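Local coordinates for phenylalanine ammonia-lyase (Rhodosporidium toruloides, PDB 1Y2M), which catalyses the non-oxidative deamination of L-phenylalanine and L-tyrosine, giving trans-cinnamic acid and p-coumaric acid with release of ammonia, at residues N193-I199 and A249-L255; A539-E543 and P653-Y657. One frame throughout, in Å; residues are numbered along the deposited sequence.

Contact 1. Residues N193-I199 and A249-L255; sequences NFLNHGI and AMALFNL
L255 and I199 meet tip to tip, CD1 of L255 standing 3.6 Å from CD1 of I199, and the rest of the contact is assembled round this pair of methyls. The second methyl of L255, CD2, lies 3.8 Å from CB of N193 and also touches the CD2 corner of the H197 imidazole. F253 comes in beside them. Its ring receives CB of H197 over one face in a CH-pi contact, CB lying 4.2 Å from the ring centroid. The two rings are inclined obliquely, at 41°, and their closest atoms are ND1 of H197 and CD1 of F253, 3.5 Å apart. A Met-aromatic contact adds to this packing: SE of selenomethionine M250 sits in the plane of the F194 ring, at its edge, 5.0 Å from the centroid. The bend at chi3 (-79°) turns the terminal methyl of M250 aside, while CG and SE both remain against CE1 and CZ of F194.

The motif that presents I199 and L255 occurs twice, since each helix ends in a Schellman motif, with G198 and N254 as the positive-phi residues. I199 N bonds back to F194 O and L255 N to M250 O, and each turn thus brings a branched apolar residue round to face the other. I199 also lays CG2 over one face of the F194 ring. Farther out, V233 and V235 of strand 232-237 back I199, V233 also touches A249, and M169 of helix 162-176 and A224 of helix 215-225 pack on F194.

Contact 2. Residues A539-E543 and P653-Y657; sequences AIEFE and PALSY
The long helix 506-560 is met here by the connection between helices 619-646 and 662-672, where Y657 lies across one helical turn. F542 drives its ring edge into the face of Y657 in a T-shaped pair, planes at 89° and centroids 5.0 Å apart, with CD2 of F542 above the ring centre. The CB of S656 lies over the opposite face. The phenol of Y657 donates from OH to OE2 of E543, a short bond of 2.6 Å that arrives on the anti side of the carboxylate and 33° out of its plane. In E543, chi1 (-66°) sets CG anti to the carbonyl carbon, 3.7 Å from CB of P653, and the bend at chi2 then turns the carboxylate to the phenol. OE2 further accepts from a water that bridges to OG of S656, and pairs with K546. A phenylalanine in place of Y657 would lack the hydroxyl and would probably leave OE2 of E543 without its phenol donor. One helical turn earlier, CB of A539 fits against the backbone N of A654, 3.5 Å away. F341 adds a third ring to F542 and Y657, making an aromatic cluster beside a tyrosine-carboxylate hydrogen bond, where a loop packs on a long helix of the mainly helical PAL/histidase fold.

Overall arrangement
Contacts 1 and 2 illustrate two ways in which helix ends and connections pack in the mainly helical PAL/histidase fold. The centre of the chain falls between them, their own centres being 56 Å apart and their nearest atoms about 41 Å apart, and the whole of contact 1 precedes contact 2 in the sequence. In contact 1 two helix ends pack through van der Waals and ring contacts, with H197 and N193 among the participants; contact 2 adds a charged carboxylate and a water to its aromatic packing. Both lie away from the known and inferred substrate-binding residues and from the cross-link of A211 and G213, and neither is touched by another subunit of the tetramer, which places them in the framework of the single chain.

Contact 1. Residues N193-I199 and A249-L255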
ATOM      1  N   ASN B 193      42.324  -3.835   1.786  1.00  7.61           N
ATOM      2  CA  ASN B 193      43.189  -2.774   1.222  1.00  9.44           C
ATOM      3  C   ASN B 193      42.367  -1.686   0.534  1.00  9.25           C
ATOM      4  O   ASN B 193      42.663  -0.498   0.713  1.00  8.69           O
ATOM      5  CB  ASN B 193      44.221  -3.340   0.282  1.00  8.10           C
ATOM      6  CG  ASN B 193      45.380  -3.989   0.983  1.00  9.43           C
ATOM      7  OD1 ASN B 193      45.716  -3.645   2.126  1.00 10.15           O
ATOM      8  ND2 ASN B 193      46.013  -4.916   0.307  1.00 11.60           N
ATOM      9  N   PHE B 194      41.297  -2.044  -0.173  1.00  8.31           N
ATOM     10  CA  PHE B 194      40.379  -1.024  -0.683  1.00  7.43           C
ATOM     11  C   PHE B 194      39.820  -0.191   0.443  1.00  9.35           C
ATOM     12  O   PHE B 194      39.801   1.049   0.384  1.00  9.65           O
ATOM     13  CB  PHE B 194      39.239  -1.624  -1.491  1.00  7.20           C
ATOM     14  CG  PHE B 194      39.556  -1.816  -2.948  1.00  8.15           C
ATOM     15  CD1 PHE B 194      40.827  -2.121  -3.382  1.00  8.52           C
ATOM     16  CD2 PHE B 194      38.553  -1.707  -3.873  1.00  9.16           C
ATOM     17  CE1 PHE B 194      41.060  -2.294  -4.748  1.00 10.72           C
ATOM     18  CE2 PHE B 194      38.775  -1.881  -5.198  1.00 10.80           C
ATOM     19  CZ  PHE B 194      40.022  -2.165  -5.641  1.00  7.95           C
ATOM     20  N   LEU B 195      39.338  -0.845   1.499  1.00  9.30           N
ATOM     21  CA  LEU B 195      38.826  -0.089   2.631  1.00 10.21           C
ATOM     22  C   LEU B 195      39.874   0.874   3.209  1.00  8.85           C
ATOM     23  O   LEU B 195      39.581   2.024   3.471  1.00  8.71           O
ATOM     24  CB  LEU B 195      38.307  -1.031   3.756  1.00  8.59           C
ATOM     25  CG  LEU B 195      36.962  -1.735   3.414  1.00  8.74           C
ATOM     26  CD1 LEU B 195      36.762  -2.964   4.284  1.00 12.27           C
ATOM     27  CD2 LEU B 195      35.796  -0.790   3.566  1.00  9.83           C
ATOM     28  N   ASN B 196      41.066   0.368   3.439  1.00  9.70           N
ATOM     29  CA  ASN B 196      42.061   1.094   4.221  1.00  9.60           C
ATOM     30  C   ASN B 196      42.710   2.190   3.418  1.00 11.49           C
ATOM     31  O   ASN B 196      43.278   3.095   3.993  1.00 12.57           O
ATOM     32  CB  ASN B 196      43.076   0.144   4.821  1.00 10.15           C
ATOM     33  CG  ASN B 196      42.436  -0.823   5.801  1.00 11.95           C
ATOM     34  OD1 ASN B 196      41.407  -0.511   6.393  1.00  8.82           O
ATOM     35  ND2 ASN B 196      43.046  -1.990   5.982  1.00 10.52           N
ATOM     36  N   HIS B 197      42.623   2.084   2.100  1.00  9.69           N
ATOM     37  CA  HIS B 197      43.111   3.136   1.193  1.00  8.80           C
ATOM     38  C   HIS B 197      41.964   4.003   0.633  1.00 10.14           C
ATOM     39  O   HIS B 197      42.210   4.873  -0.191  1.00 14.01           O
ATOM     40  CB  HIS B 197      43.902   2.518   0.042  1.00 10.04           C
ATOM     41  CG  HIS B 197      45.194   1.892   0.470  1.00 13.70           C
ATOM     42  ND1 HIS B 197      46.228   2.630   0.994  1.00 18.57           N
ATOM     43  CD2 HIS B 197      45.598   0.601   0.505  1.00 17.72           C
ATOM     44  CE1 HIS B 197      47.230   1.820   1.302  1.00 17.72           C
ATOM     45  NE2 HIS B 197      46.872   0.582   1.021  1.00 17.74           N
ATOM     46  N   GLY B 198      40.732   3.812   1.103  1.00  9.26           N
ATOM     47  CA  GLY B 198      39.628   4.643   0.698  1.00  9.91           C
ATOM     48  C   GLY B 198      39.289   4.541  -0.774  1.00  9.51           C
ATOM     49  O   GLY B 198      38.895   5.556  -1.417  1.00 10.30           O
ATOM     50  N   ILE B 199      39.407   3.332  -1.308  1.00  9.41           N
ATOM     51  CA  ILE B 199      38.984   3.036  -2.704  1.00  8.43           C
ATOM     52  C   ILE B 199      37.605   2.399  -2.609  1.00  9.81           C
ATOM     53  O   ILE B 199      37.466   1.365  -1.975  1.00  9.46           O
ATOM     54  CB  ILE B 199      39.943   2.067  -3.373  1.00 10.33           C
ATOM     55  CG1 ILE B 199      41.358   2.647  -3.419  1.00  9.57           C
ATOM     56  CG2 ILE B 199      39.418   1.770  -4.781  1.00 10.19           C
ATOM     57  CD1 ILE B 199      42.382   1.645  -3.839  1.00 11.48           C
ATOM     58  N   ALA B 249      43.374   3.278 -10.053  1.00 11.60           N
ATOM     59  CA  ALA B 249      43.334   3.552  -8.622  1.00 13.12           C
ATOM     60  C   ALA B 249      44.286   2.626  -7.885  1.00 13.84           C
ATOM     61  O   ALA B 249      45.036   3.051  -7.005  1.00 10.57           O
ATOM     62  CB  ALA B 249      41.905   3.410  -8.066  1.00 13.37           C
HETATM   63  N   MSE B 250      44.289   1.352  -8.250  1.00 10.09           N
HETATM   64  CA  MSE B 250      45.139   0.399  -7.575  1.00 10.17           C
HETATM   65  C   MSE B 250      46.606   0.739  -7.748  1.00  9.25           C
HETATM   66  O   MSE B 250      47.414   0.566  -6.821  1.00 13.53           O
HETATM   67  CB  MSE B 250      44.860  -1.003  -8.059  1.00  7.80           C
HETATM   68  CG  MSE B 250      43.556  -1.495  -7.447  1.00  9.36           C
HETATM   69 SE   MSE B 250      43.203  -3.387  -7.756  1.00 22.30          SE
HETATM   70  CE  MSE B 250      42.534  -3.143  -9.676  1.00 13.71           C
ATOM     71  N   ALA B 251      46.958   1.257  -8.924  1.00 10.72           N
ATOM     72  CA  ALA B 251      48.362   1.583  -9.226  1.00 11.07           C
ATOM     73  C   ALA B 251      48.836   2.757  -8.357  1.00 11.06           C
ATOM     74  O   ALA B 251      49.995   2.784  -7.934  1.00 11.52           O
ATOM     75  CB  ALA B 251      48.524   1.922 -10.681  1.00 14.15           C
ATOM     76  N   LEU B 252      47.957   3.738  -8.106  1.00 11.84           N
ATOM     77  CA  LEU B 252      48.257   4.835  -7.160  1.00 14.32           C
ATOM     78  C   LEU B 252      48.652   4.308  -5.795  1.00 19.04           C
ATOM     79  O   LEU B 252      49.505   4.884  -5.102  1.00 19.09           O
ATOM     80  CB  LEU B 252      47.036   5.761  -6.977  1.00 15.60           C
ATOM     81  CG  LEU B 252      46.652   6.692  -8.115  1.00 25.35           C
ATOM     82  CD1 LEU B 252      45.380   7.469  -7.712  1.00 29.90           C
ATOM     83  CD2 LEU B 252      47.776   7.636  -8.468  1.00 32.80           C
ATOM     84  N   PHE B 253      48.036   3.209  -5.376  1.00 22.76           N
ATOM     85  CA  PHE B 253      48.280   2.669  -4.042  1.00 22.42           C
ATOM     86  C   PHE B 253      49.175   1.449  -4.042  1.00 23.25           C
ATOM     87  O   PHE B 253      49.347   0.841  -3.007  1.00 28.20           O
ATOM     88  CB  PHE B 253      46.913   2.443  -3.350  1.00 24.90           C
ATOM     89  CG  PHE B 253      46.162   3.725  -3.128  1.00 22.08           C
ATOM     90  CD1 PHE B 253      46.415   4.483  -2.015  1.00 29.79           C
ATOM     91  CD2 PHE B 253      45.326   4.227  -4.088  1.00 26.79           C
ATOM     92  CE1 PHE B 253      45.806   5.669  -1.828  1.00 24.92           C
ATOM     93  CE2 PHE B 253      44.693   5.430  -3.910  1.00 35.72           C
ATOM     94  CZ  PHE B 253      44.931   6.158  -2.772  1.00 32.32           C
ATOM     95  N   ASN B 254      49.815   1.138  -5.180  1.00 21.06           N
ATOM     96  CA  ASN B 254      50.582  -0.102  -5.410  1.00 21.63           C
ATOM     97  C   ASN B 254      49.877  -1.405  -4.981  1.00 19.86           C
ATOM     98  O   ASN B 254      50.505  -2.345  -4.481  1.00 19.85           O
ATOM     99  CB  ASN B 254      52.037  -0.053  -4.861  1.00 25.03           C
ATOM    100  CG  ASN B 254      52.992  -1.071  -5.599  1.00 27.83           C
ATOM    101  OD1 ASN B 254      52.791  -1.404  -6.783  1.00 40.89           O
ATOM    102  ND2 ASN B 254      54.017  -1.565  -4.886  1.00 38.68           N
ATOM    103  N   LEU B 255      48.580  -1.473  -5.254  1.00 13.32           N
ATOM    104  CA  LEU B 255      47.793  -2.657  -4.966  1.00 13.11           C
ATOM    105  C   LEU B 255      47.732  -3.517  -6.220  1.00 13.37           C
ATOM    106  O   LEU B 255      47.617  -2.993  -7.329  1.00 16.99           O
ATOM    107  CB  LEU B 255      46.373  -2.246  -4.560  1.00  8.78           C
ATOM    108  CG  LEU B 255      46.247  -1.313  -3.364  1.00  9.21           C
ATOM    109  CD1 LEU B 255      44.783  -0.960  -3.112  1.00 11.19           C
ATOM    110  CD2 LEU B 255      46.872  -1.960  -2.131  1.00 13.74           C
TER

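Contact 2. Residues A539-E543 and P653-Y657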
ATOM      1  N   ALA B 539       8.741  30.350  29.006  1.00  7.35           N
ATOM      2  CA  ALA B 539       9.600  30.947  30.043  1.00  7.95           C
ATOM      3  C   ALA B 539       9.294  32.438  30.211  1.00  7.83           C
ATOM      4  O   ALA B 539       9.285  32.915  31.371  1.00  8.02           O
ATOM      5  CB  ALA B 539      11.038  30.724  29.704  1.00  9.34           C
ATOM      6  N   ILE B 540       9.065  33.151  29.092  1.00  8.85           N
ATOM      7  CA  ILE B 540       8.607  34.558  29.128  1.00 10.50           C
ATOM      8  C   ILE B 540       7.288  34.699  29.909  1.00  9.10           C
ATOM      9  O   ILE B 540       7.139  35.582  30.766  1.00 10.74           O
ATOM     10  CB  ILE B 540       8.459  35.135  27.687  1.00 11.56           C
ATOM     11  CG1 ILE B 540       9.833  35.351  27.111  1.00 14.67           C
ATOM     12  CG2 ILE B 540       7.686  36.424  27.679  1.00 13.64           C
ATOM     13  CD1 ILE B 540       9.837  35.572  25.564  1.00 15.48           C
ATOM     14  N   GLU B 541       6.358  33.797  29.644  1.00  9.60           N
ATOM     15  CA  GLU B 541       5.101  33.766  30.383  1.00 10.81           C
ATOM     16  C   GLU B 541       5.354  33.606  31.874  1.00  8.33           C
ATOM     17  O   GLU B 541       4.785  34.327  32.690  1.00 10.11           O
ATOM     18  CB  GLU B 541       4.219  32.641  29.896  1.00 12.55           C
ATOM     19  CG  GLU B 541       2.961  32.431  30.697  1.00 14.00           C
ATOM     20  CD  GLU B 541       2.165  31.205  30.245  1.00 16.76           C
ATOM     21  OE1 GLU B 541       2.326  30.740  29.097  1.00 13.91           O
ATOM     22  OE2 GLU B 541       1.393  30.675  31.062  1.00 24.56           O
ATOM     23  N   PHE B 542       6.231  32.681  32.228  1.00  9.81           N
ATOM     24  CA  PHE B 542       6.572  32.476  33.641  1.00  9.62           C
ATOM     25  C   PHE B 542       7.233  33.688  34.282  1.00 11.18           C
ATOM     26  O   PHE B 542       6.885  34.061  35.413  1.00 10.56           O
ATOM     27  CB  PHE B 542       7.477  31.269  33.792  1.00  9.73           C
ATOM     28  CG  PHE B 542       6.752  29.940  33.748  1.00 11.82           C
ATOM     29  CD1 PHE B 542       5.444  29.824  33.305  1.00 10.30           C
ATOM     30  CD2 PHE B 542       7.411  28.796  34.166  1.00 14.99           C
ATOM     31  CE1 PHE B 542       4.793  28.568  33.251  1.00 15.34           C
ATOM     32  CE2 PHE B 542       6.784  27.559  34.127  1.00 16.01           C
ATOM     33  CZ  PHE B 542       5.482  27.447  33.672  1.00 15.41           C
ATOM     34  N   GLU B 543       8.172  34.324  33.568  1.00  9.79           N
ATOM     35  CA  GLU B 543       8.807  35.548  34.099  1.00  9.65           C
ATOM     36  C   GLU B 543       7.803  36.667  34.303  1.00  9.07           C
ATOM     37  O   GLU B 543       7.835  37.368  35.332  1.00 10.19           O
ATOM     38  CB  GLU B 543       9.927  36.059  33.191  1.00 10.23           C
ATOM     39  CG  GLU B 543      11.090  35.115  33.120  1.00 10.76           C
ATOM     40  CD  GLU B 543      11.781  34.960  34.441  1.00 15.63           C
ATOM     41  OE1 GLU B 543      12.196  35.982  35.011  1.00 19.14           O
ATOM     42  OE2 GLU B 543      11.874  33.826  34.940  1.00 16.81           O
ATOM     43  N   PRO B 653      15.716  32.730  30.217  1.00 11.65           N
ATOM     44  CA  PRO B 653      14.989  32.314  31.399  1.00 11.00           C
ATOM     45  C   PRO B 653      14.547  30.850  31.342  1.00 10.97           C
ATOM     46  O   PRO B 653      14.301  30.267  32.384  1.00 13.97           O
ATOM     47  CB  PRO B 653      13.797  33.279  31.467  1.00 10.64           C
ATOM     48  CG  PRO B 653      13.608  33.736  30.101  1.00 13.63           C
ATOM     49  CD  PRO B 653      15.005  33.794  29.503  1.00 15.50           C
ATOM     50  N   ALA B 654      14.506  30.248  30.163  1.00  9.89           N
ATOM     51  CA  ALA B 654      14.190  28.824  30.032  1.00  8.41           C
ATOM     52  C   ALA B 654      15.144  27.983  30.885  1.00 12.71           C
ATOM     53  O   ALA B 654      14.758  26.926  31.388  1.00 11.19           O
ATOM     54  CB  ALA B 654      14.291  28.400  28.594  1.00 12.42           C
ATOM     55  N   LEU B 655      16.390  28.433  31.014  1.00 10.86           N
ATOM     56  CA  LEU B 655      17.367  27.674  31.806  1.00 12.73           C
ATOM     57  C   LEU B 655      16.946  27.588  33.272  1.00 13.48           C
ATOM     58  O   LEU B 655      17.454  26.740  34.006  1.00 16.38           O
ATOM     59  CB  LEU B 655      18.741  28.316  31.679  1.00 12.37           C
ATOM     60  CG  LEU B 655      19.249  28.392  30.251  1.00 15.33           C
ATOM     61  CD1 LEU B 655      20.549  29.178  30.195  1.00 16.61           C
ATOM     62  CD2 LEU B 655      19.438  27.041  29.606  1.00 16.29           C
ATOM     63  N   SER B 656      16.048  28.468  33.692  1.00 12.23           N
ATOM     64  CA  SER B 656      15.504  28.466  35.077  1.00 13.82           C
ATOM     65  C   SER B 656      14.453  27.372  35.340  1.00 13.28           C
ATOM     66  O   SER B 656      14.155  27.055  36.511  1.00 12.98           O
ATOM     67  CB  SER B 656      14.862  29.813  35.407  1.00 15.62           C
ATOM     68  OG  SER B 656      15.833  30.837  35.467  1.00 21.28           O
ATOM     69  N   TYR B 657      13.870  26.815  34.280  1.00  9.21           N
ATOM     70  CA  TYR B 657      12.734  25.952  34.421  1.00  8.88           C
ATOM     71  C   TYR B 657      12.907  24.597  33.791  1.00 11.56           C
ATOM     72  O   TYR B 657      12.217  23.665  34.174  1.00  9.72           O
ATOM     73  CB  TYR B 657      11.509  26.625  33.804  1.00  8.25           C
ATOM     74  CG  TYR B 657      11.214  27.993  34.378  1.00 10.03           C
ATOM     75  CD1 TYR B 657      10.731  28.142  35.674  1.00 19.26           C
ATOM     76  CD2 TYR B 657      11.417  29.132  33.621  1.00 11.59           C
ATOM     77  CE1 TYR B 657      10.467  29.409  36.199  1.00 17.11           C
ATOM     78  CE2 TYR B 657      11.193  30.395  34.140  1.00 10.27           C
ATOM     79  CZ  TYR B 657      10.718  30.528  35.415  1.00 15.18           C
ATOM     80  OH  TYR B 657      10.479  31.797  35.902  1.00 15.08           O
TER
HETATM   81  O   HOH W   1      14.509  33.248  35.464  1.00 28.74           O